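Local coordinates for putative hydrolase (Burkholderia cenocepacia, PDB 4X00), which probably acts as a hydrolase of the alpha/beta hydrolase fold, thought to be an aryl esterase, at residues R47-K52 against S187-N192; L175-Q180 against P261-P266. One frame throughout, in Å; residues are numbered along the deposited sequence.

The two contacts lie side by side in one alpha/beta hydrolase fold, their centres about 12 Å apart. Their segments alternate along the chain: 47-52, then 175-180, 187-192 and 261-266. In contact 1, helix 183-194 packs on the turn leading into helix 51-54. In contact 2, the loop between helices 162-174 and 183-194 meets the short helix 261-264, near a probable Ser-His-Asp triad. Segments 175-180 and 187-192 thus belong to one helical region, which meets the rest of the fold at both contacts. The contacts also touch directly. Lys52 NZ probably donates a hydrogen bond to Leu263 O (2.8 Å), and Trp50 packs against Phe262. Together they join the helical region to the turn before helix 51-54 and to helix 261-264.

Contact 1 (R47-K52 against S187-N192); sequences RLNWSK and SLLLAN. With EDO (1,2-ethanediol), chain F.
Leu48 O accepts a hydrogen bond from O2 of a 1,2-ethanediol at 2.8 Å and a weak one from Ser51 N, while Leu188 CD2 lies against that O2 from across the contact. The diol, probably from the crystallisation liquor, links Leu48 O to Ser51 OG, which shares a hydrogen bond with its O1 at 2.7 Å. Leu189 CD2 borders its carbons on the helix side. Leu48 CD1 lies 3.6 Å from Asn192 OD1, and the two side chains approach at a slant. Asn192 has its CG anti to the backbone N (chi1 -173°), which carries the amide from helix 183-194 to the Leu48 side chain. Leu48 CD1 also touches Leu188 CD1, methyl to methyl, at 4.1 Å. Next to it, Leu189 CD2 lies 4.4 Å from Leu48 CB and 3.8 Å from Asn49 ND2. The contact joins a 3-10 turn to helix 183-194 of the alpha/beta hydrolase fold. Leucine carbons meet each other and the amide atoms of the two asparagines. Ser46 satisfies both amide oxygens, through OG for Asn192 and backbone N for Asn49. The direct contact is therefore van der Waals, while the diol makes its hydrogen bonds to the turn.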
ATOM      1  N   ARG A  47       5.615   6.803   4.038  1.00  7.47           N
ATOM      2  CA  ARG A  47       6.753   6.478   3.186  1.00  7.42           C
ATOM      3  C   ARG A  47       7.834   5.711   3.944  1.00  8.02           C
ATOM      4  O   ARG A  47       8.594   4.982   3.303  1.00  9.40           O
ATOM      5  CB  ARG A  47       7.358   7.756   2.583  1.00  8.29           C
ATOM      6  CG  ARG A  47       8.407   8.465   3.403  1.00  8.45           C
ATOM      7  CD  ARG A  47       7.879   9.096   4.696  1.00  8.23           C
ATOM      8  NE  ARG A  47       7.037  10.286   4.537  1.00  8.60           N
ATOM      9  CZ  ARG A  47       7.482  11.538   4.549  1.00  8.82           C
ATOM     10  NH1 ARG A  47       8.784  11.813   4.597  1.00 10.38           N
ATOM     11  NH2 ARG A  47       6.590  12.525   4.507  1.00  9.00           N
ATOM     12  N   LEU A  48       7.908   5.849   5.274  1.00  7.74           N
ATOM     13  CA  LEU A  48       8.948   5.156   6.048  1.00  8.30           C
ATOM     14  C   LEU A  48       8.873   3.654   5.937  1.00  8.05           C
ATOM     15  O   LEU A  48       9.895   2.981   6.151  1.00  9.31           O
ATOM     16  CB  LEU A  48       8.870   5.536   7.543  1.00  9.08           C
ATOM     17  CG  LEU A  48       9.127   7.022   7.796  1.00 10.24           C
ATOM     18  CD1 LEU A  48       9.064   7.300   9.303  1.00 10.26           C
ATOM     19  CD2 LEU A  48      10.432   7.560   7.181  1.00 11.49           C
ATOM     20  N   ASN A  49       7.704   3.107   5.600  1.00  8.15           N
ATOM     21  CA  ASN A  49       7.614   1.654   5.443  1.00  8.48           C
ATOM     22  C   ASN A  49       8.548   1.087   4.394  1.00  8.55           C
ATOM     23  O   ASN A  49       8.887  -0.078   4.474  1.00  9.04           O
ATOM     24  CB  ASN A  49       6.195   1.244   5.084  1.00 10.79           C
ATOM     25  CG  ASN A  49       5.249   1.410   6.218  1.00 13.81           C
ATOM     26  OD1 ASN A  49       4.276   2.155   6.101  1.00 17.08           O
ATOM     27  ND2 ASN A  49       5.479   0.702   7.302  1.00 12.43           N
ATOM     28  N   TRP A  50       8.938   1.915   3.419  1.00  7.92           N
ATOM     29  CA  TRP A  50       9.657   1.426   2.240  1.00  8.25           C
ATOM     30  C   TRP A  50      11.165   1.599   2.325  1.00  9.06           C
ATOM     31  O   TRP A  50      11.862   1.428   1.333  1.00  9.19           O
ATOM     32  CB  TRP A  50       9.121   2.126   0.994  1.00  9.21           C
ATOM     33  CG  TRP A  50       7.669   1.897   0.754  1.00  8.47           C
ATOM     34  CD1 TRP A  50       6.658   2.836   0.821  1.00  8.32           C
ATOM     35  CD2 TRP A  50       7.040   0.652   0.438  1.00  7.85           C
ATOM     36  NE1 TRP A  50       5.453   2.242   0.547  1.00  8.19           N
ATOM     37  CE2 TRP A  50       5.659   0.908   0.274  1.00  8.09           C
ATOM     38  CE3 TRP A  50       7.524  -0.651   0.203  1.00  8.64           C
ATOM     39  CZ2 TRP A  50       4.745  -0.099  -0.099  1.00  8.44           C
ATOM     40  CZ3 TRP A  50       6.616  -1.646  -0.156  1.00  8.96           C
ATOM     41  CH2 TRP A  50       5.249  -1.370  -0.296  1.00  8.93           C
ATOM     42  N   SER A  51      11.694   1.861   3.512  1.00  9.65           N
ATOM     43  CA  SER A  51      13.117   2.161   3.667  0.76 11.08           C
ATOM     44  C   SER A  51      14.054   1.067   3.130  1.00 10.97           C
ATOM     45  O   SER A  51      15.109   1.363   2.569  1.00 11.68           O
ATOM     46  CB  SER A  51      13.459   2.423   5.129  0.76 12.88           C
ATOM     47  OG  SER A  51      13.345   1.237   5.875  0.76 14.81           O
ATOM     48  N   LYS A  52      13.689  -0.203   3.303  1.00 10.72           N
ATOM     49  CA  LYS A  52      14.597  -1.262   2.855  0.76 11.19           C
ATOM     50  C   LYS A  52      14.598  -1.425   1.345  1.00 11.01           C
ATOM     51  O   LYS A  52      15.509  -2.054   0.779  1.00 11.90           O
ATOM     52  CB  LYS A  52      14.249  -2.590   3.521  0.76 12.47           C
ATOM     53  CG  LYS A  52      14.391  -2.533   5.034  0.76 14.19           C
ATOM     54  CD  LYS A  52      14.304  -3.898   5.619  0.76 17.62           C
ATOM     55  CE  LYS A  52      14.245  -3.842   7.131  0.76 20.14           C
ATOM     56  NZ  LYS A  52      14.063  -5.211   7.649  0.76 21.57           N
ATOM     57  N   SER A 187       9.620   1.114  17.196  1.00  8.91           N
ATOM     58  CA  SER A 187       9.278   2.376  17.853  0.52  9.13           C
ATOM     59  C   SER A 187       9.099   3.495  16.813  1.00  8.49           C
ATOM     60  O   SER A 187       8.244   4.373  16.991  1.00  8.66           O
ATOM     61  CB  SER A 187      10.341   2.764  18.880  0.52  9.83           C
ATOM     62  OG  SER A 187      11.505   3.257  18.258  0.52 11.43           O
ATOM     63  N   LEU A 188       9.900   3.496  15.744  1.00  8.48           N
ATOM     64  CA  LEU A 188       9.780   4.515  14.690  1.00  8.77           C
ATOM     65  C   LEU A 188       8.427   4.353  14.008  1.00  8.14           C
ATOM     66  O   LEU A 188       7.677   5.323  13.814  1.00  8.25           O
ATOM     67  CB  LEU A 188      10.926   4.366  13.688  1.00  9.83           C
ATOM     68  CG  LEU A 188      10.831   5.309  12.503  1.00 10.45           C
ATOM     69  CD1 LEU A 188      10.900   6.759  12.951  1.00 10.81           C
ATOM     70  CD2 LEU A 188      11.961   4.978  11.491  1.00 12.22           C
ATOM     71  N   LEU A 189       8.076   3.117  13.655  1.00  8.61           N
ATOM     72  CA  LEU A 189       6.805   2.860  12.984  1.00  8.34           C
ATOM     73  C   LEU A 189       5.610   3.094  13.910  1.00  7.93           C
ATOM     74  O   LEU A 189       4.541   3.461  13.443  1.00  8.83           O
ATOM     75  CB  LEU A 189       6.781   1.435  12.391  1.00  9.16           C
ATOM     76  CG  LEU A 189       7.769   1.187  11.241  1.00 10.04           C
ATOM     77  CD1 LEU A 189       7.609  -0.248  10.756  1.00 11.94           C
ATOM     78  CD2 LEU A 189       7.495   2.181  10.106  1.00 11.39           C
ATOM     79  N   LEU A 190       5.803   2.917  15.213  1.00  7.32           N
ATOM     80  CA  LEU A 190       4.738   3.169  16.192  1.00  7.59           C
ATOM     81  C   LEU A 190       4.404   4.674  16.259  1.00  7.16           C
ATOM     82  O   LEU A 190       3.240   5.080  16.179  1.00  7.75           O
ATOM     83  CB  LEU A 190       5.157   2.648  17.560  1.00  7.87           C
ATOM     84  CG  LEU A 190       4.051   2.708  18.613  1.00  8.89           C
ATOM     85  CD1 LEU A 190       2.906   1.775  18.236  1.00  9.98           C
ATOM     86  CD2 LEU A 190       4.698   2.308  19.937  1.00 11.36           C
ATOM     87  N   ALA A 191       5.439   5.503  16.367  1.00  6.76           N
ATOM     88  CA  ALA A 191       5.248   6.965  16.365  1.00  7.64           C
ATOM     89  C   ALA A 191       4.664   7.421  15.019  1.00  7.16           C
ATOM     90  O   ALA A 191       3.751   8.261  14.937  1.00  7.89           O
ATOM     91  CB  ALA A 191       6.564   7.648  16.651  1.00  7.49           C
ATOM     92  N   ASN A 192       5.171   6.823  13.940  1.00  7.49           N
ATOM     93  CA  ASN A 192       4.679   7.070  12.601  1.00  7.74           C
ATOM     94  C   ASN A 192       3.178   6.786  12.477  1.00  7.55           C
ATOM     95  O   ASN A 192       2.414   7.584  11.883  1.00  8.38           O
ATOM     96  CB  ASN A 192       5.512   6.189  11.657  1.00  8.20           C
ATOM     97  CG  ASN A 192       5.259   6.441  10.180  1.00  8.53           C
ATOM     98  OD1 ASN A 192       5.518   7.530   9.665  1.00  9.55           O
ATOM     99  ND2 ASN A 192       4.840   5.390   9.460  1.00  9.05           N
TER
HETATM  100  C1  EDO F 302      11.156   0.822   8.372  1.00 24.14           C
HETATM  101  O1  EDO F 302      12.471   0.264   8.261  1.00 28.92           O
HETATM  102  C2  EDO F 302      11.251   2.158   9.098  1.00 25.82           C
HETATM  103  O2  EDO F 302      11.820   3.146   8.224  1.00 25.59           O

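Contact 2 (L175-Q180 against P261-P266). With EDO (1,2-ethanediol), chain K.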
ATOM      1  N   LEU A 175       0.497  -6.791  14.711  1.00  9.49           N
ATOM      2  CA  LEU A 175      -0.137  -7.734  13.791  1.00  9.94           C
ATOM      3  C   LEU A 175       0.382  -7.574  12.365  1.00  9.80           C
ATOM      4  O   LEU A 175       0.077  -8.404  11.512  1.00 10.37           O
ATOM      5  CB  LEU A 175      -1.657  -7.551  13.816  1.00 10.55           C
ATOM      6  CG  LEU A 175      -2.275  -8.097  15.113  1.00 11.22           C
ATOM      7  CD1 LEU A 175      -3.730  -7.593  15.184  1.00 12.85           C
ATOM      8  CD2 LEU A 175      -2.216  -9.627  15.201  1.00 11.80           C
ATOM      9  N   CYS A 176       1.144  -6.523  12.083  1.00  8.91           N
ATOM     10  CA  CYS A 176       1.646  -6.326  10.730  1.00  9.04           C
ATOM     11  C   CYS A 176       2.844  -7.236  10.421  1.00  8.88           C
ATOM     12  O   CYS A 176       3.317  -7.238   9.283  1.00 10.03           O
ATOM     13  CB  CYS A 176       2.041  -4.859  10.515  1.00  9.98           C
ATOM     14  SG  CYS A 176       0.640  -3.726  10.303  1.00 10.51           S
ATOM     15  N   PHE A 177       3.347  -7.973  11.420  1.00  9.38           N
ATOM     16  CA  PHE A 177       4.573  -8.753  11.229  1.00  9.86           C
ATOM     17  C   PHE A 177       4.427 -10.153  11.755  1.00 11.19           C
ATOM     18  O   PHE A 177       3.771 -10.365  12.787  1.00 11.97           O
ATOM     19  CB  PHE A 177       5.758  -8.122  11.960  1.00 10.84           C
ATOM     20  CG  PHE A 177       6.012  -6.696  11.561  1.00  9.84           C
ATOM     21  CD1 PHE A 177       6.786  -6.402  10.450  1.00 11.71           C
ATOM     22  CD2 PHE A 177       5.460  -5.631  12.285  1.00 10.78           C
ATOM     23  CE1 PHE A 177       7.000  -5.098  10.064  1.00 12.68           C
ATOM     24  CE2 PHE A 177       5.689  -4.338  11.903  1.00 11.59           C
ATOM     25  CZ  PHE A 177       6.448  -4.056  10.804  1.00 12.29           C
ATOM     26  N   HIS A 178       5.059 -11.111  11.077  1.00 10.81           N
ATOM     27  CA  HIS A 178       5.382 -12.390  11.721  1.00 13.39           C
ATOM     28  C   HIS A 178       6.781 -12.309  12.313  1.00 14.52           C
ATOM     29  O   HIS A 178       6.960 -12.595  13.497  1.00 16.60           O
ATOM     30  CB  HIS A 178       5.284 -13.548  10.727  1.00 16.92           C
ATOM     31  CG  HIS A 178       5.588 -14.872  11.340  1.00 22.97           C
ATOM     32  ND1 HIS A 178       4.812 -15.426  12.333  1.00 28.76           N
ATOM     33  CD2 HIS A 178       6.582 -15.756  11.096  1.00 23.74           C
ATOM     34  CE1 HIS A 178       5.316 -16.600  12.676  1.00 27.82           C
ATOM     35  NE2 HIS A 178       6.389 -16.823  11.940  1.00 25.31           N
ATOM     36  N   ARG A 179       7.766 -11.948  11.482  1.00 15.30           N
ATOM     37  CA  ARG A 179       9.140 -11.675  11.924  1.00 17.49           C
ATOM     38  C   ARG A 179       9.125 -10.246  12.494  1.00 16.55           C
ATOM     39  O   ARG A 179       9.108  -9.293  11.730  1.00 14.92           O
ATOM     40  CB  ARG A 179      10.151 -11.791  10.755  1.00 19.77           C
ATOM     41  CG  ARG A 179      10.261 -13.138  10.010  1.00 23.42           C
ATOM     42  CD  ARG A 179      11.416 -13.072   8.983  1.00 27.23           C
ATOM     43  NE  ARG A 179      11.714 -14.344   8.337  1.00 30.58           N
ATOM     44  CZ  ARG A 179      12.723 -14.529   7.479  1.00 32.81           C
ATOM     45  NH1 ARG A 179      13.528 -13.519   7.146  1.00 34.93           N
ATOM     46  NH2 ARG A 179      12.922 -15.720   6.954  1.00 31.05           N
ATOM     47  N   GLN A 180       9.057 -10.081  13.814  1.00 16.07           N
ATOM     48  CA  GLN A 180       8.993  -8.725  14.360  1.00 15.49           C
ATOM     49  C   GLN A 180      10.258  -7.949  14.055  1.00 14.54           C
ATOM     50  O   GLN A 180      11.353  -8.509  14.081  1.00 15.54           O
ATOM     51  CB  GLN A 180       8.768  -8.738  15.873  1.00 16.41           C
ATOM     52  CG  GLN A 180       7.395  -9.281  16.283  1.00 17.93           C
ATOM     53  CD  GLN A 180       6.212  -8.442  15.758  1.00 17.49           C
ATOM     54  OE1 GLN A 180       6.261  -7.213  15.726  1.00 18.77           O
ATOM     55  NE2 GLN A 180       5.127  -9.114  15.424  1.00 16.99           N
ATOM     56  N   PRO A 261       6.061  -8.447   4.148  1.00  8.28           N
ATOM     57  CA  PRO A 261       7.230  -9.171   3.625  1.00  8.57           C
ATOM     58  C   PRO A 261       8.344  -8.261   3.101  1.00  8.72           C
ATOM     59  O   PRO A 261       9.490  -8.705   3.048  1.00  8.90           O
ATOM     60  CB  PRO A 261       6.636 -10.036   2.483  1.00  9.05           C
ATOM     61  CG  PRO A 261       5.348  -9.365   2.119  1.00  8.58           C
ATOM     62  CD  PRO A 261       4.827  -8.815   3.446  1.00  8.03           C
ATOM     63  N   PHE A 262       8.025  -7.053   2.659  1.00  8.30           N
ATOM     64  CA  PHE A 262       9.039  -6.115   2.173  1.00  8.38           C
ATOM     65  C   PHE A 262       9.976  -5.671   3.312  1.00  8.80           C
ATOM     66  O   PHE A 262      11.114  -5.230   3.046  1.00  9.49           O
ATOM     67  CB  PHE A 262       8.369  -4.893   1.516  1.00  8.95           C
ATOM     68  CG  PHE A 262       7.364  -4.217   2.425  1.00  8.61           C
ATOM     69  CD1 PHE A 262       6.046  -4.674   2.508  1.00  8.67           C
ATOM     70  CD2 PHE A 262       7.784  -3.168   3.252  1.00  9.78           C
ATOM     71  CE1 PHE A 262       5.141  -4.073   3.387  1.00  9.10           C
ATOM     72  CE2 PHE A 262       6.898  -2.570   4.137  1.00  9.44           C
ATOM     73  CZ  PHE A 262       5.571  -3.030   4.205  1.00  9.82           C
ATOM     74  N   LEU A 263       9.508  -5.788   4.564  1.00  8.72           N
ATOM     75  CA  LEU A 263      10.358  -5.527   5.729  1.00  9.11           C
ATOM     76  C   LEU A 263      10.896  -6.827   6.292  1.00  9.56           C
ATOM     77  O   LEU A 263      12.038  -6.880   6.754  1.00 10.84           O
ATOM     78  CB  LEU A 263       9.563  -4.775   6.819  1.00  9.27           C
ATOM     79  CG  LEU A 263       9.461  -3.261   6.560  1.00 11.21           C
ATOM     80  CD1 LEU A 263       8.333  -2.653   7.431  1.00 11.66           C
ATOM     81  CD2 LEU A 263      10.785  -2.543   6.808  1.00 12.87           C
ATOM     82  N   GLU A 264      10.073  -7.878   6.264  1.00  8.69           N
ATOM     83  CA  GLU A 264      10.461  -9.153   6.903  1.00  9.39           C
ATOM     84  C   GLU A 264      11.474  -9.979   6.108  1.00  9.35           C
ATOM     85  O   GLU A 264      12.332 -10.659   6.709  1.00 11.00           O
ATOM     86  CB  GLU A 264       9.225 -10.010   7.172  1.00  9.49           C
ATOM     87  CG  GLU A 264       8.238  -9.321   8.147  1.00 11.16           C
ATOM     88  CD  GLU A 264       6.957 -10.094   8.336  1.00 13.23           C
ATOM     89  OE1 GLU A 264       7.006 -11.202   8.885  1.00 13.91           O
ATOM     90  OE2 GLU A 264       5.878  -9.592   7.947  1.00 14.29           O
ATOM     91  N   GLU A 265      11.356  -9.949   4.787  1.00  9.31           N
ATOM     92  CA  GLU A 265      12.253 -10.662   3.879  1.00  9.33           C
ATOM     93  C   GLU A 265      12.677  -9.697   2.772  1.00  8.93           C
ATOM     94  O   GLU A 265      12.294  -9.862   1.606  1.00  9.16           O
ATOM     95  CB  GLU A 265      11.556 -11.903   3.301  1.00 10.36           C
ATOM     96  CG  GLU A 265      11.311 -12.984   4.344  1.00 11.29           C
ATOM     97  CD  GLU A 265      10.749 -14.264   3.748  1.00 12.20           C
ATOM     98  OE1 GLU A 265      11.372 -14.842   2.836  1.00 12.81           O
ATOM     99  OE2 GLU A 265       9.683 -14.722   4.203  1.00 12.77           O
ATOM    100  N   PRO A 266      13.446  -8.665   3.129  1.00  8.59           N
ATOM    101  CA  PRO A 266      13.662  -7.561   2.182  1.00  8.70           C
ATOM    102  C   PRO A 266      14.545  -7.958   1.006  1.00  8.69           C
ATOM    103  O   PRO A 266      14.315  -7.441  -0.091  1.00  9.86           O
ATOM    104  CB  PRO A 266      14.342  -6.489   3.063  1.00  9.19           C
ATOM    105  CG  PRO A 266      15.018  -7.269   4.152  1.00 10.02           C
ATOM    106  CD  PRO A 266      14.069  -8.415   4.447  1.00  9.63           C
TER
HETATM  107  C1  EDO K 307      11.749  -5.842   9.524  1.00 20.32           C
HETATM  108  O1  EDO K 307      12.005  -4.585  10.116  1.00 21.25           O
HETATM  109  C2  EDO K 307      10.706  -6.720  10.196  1.00 20.52           C
HETATM  110  O2  EDO K 307      11.244  -8.033  10.379  1.00 20.35           O
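Glu264 OE1 accepts two backbone hydrogen bonds from the loop 175-180, from Arg179 N at 2.8 Å and from His178 N at 2.9 Å. In this alpha/beta hydrolase fold, the carboxylate ties the loop to the short helix 261-264. Both N-H groups come from the same face of the carboxylate, well out of its plane. The Arg179 bond is the straighter, 163° at the hydrogen against 138° for His178. Gly258 N also donates to OE1, and Ala260 N holds OE2, so both oxygens are fixed. Such a gathering of N-H groups would probably favour the charged carboxylate. A 1,2-ethanediol, probably from the crystallisation liquor, sits between the loop and Leu263, and its O2 donates to Arg179 O at 2.8 Å. Arg179 NH1 adds a weak bond to Glu264 O. One face of its guanidinium rests on Glu265 CG, with NH1 3.6 Å from that carbon. Glu265 OE2 is hydrogen-bonded to Ser257 and OE1 forms a salt bridge with Arg268. The side chain of Cys176, the residue before Phe177, touches residues of a probable Ser-His-Asp triad. Further in, the edge of the Phe177 ring meets the Glu264 CG methylene and Leu263, with Phe177 CE1 3.8 Å from Leu263 CD1.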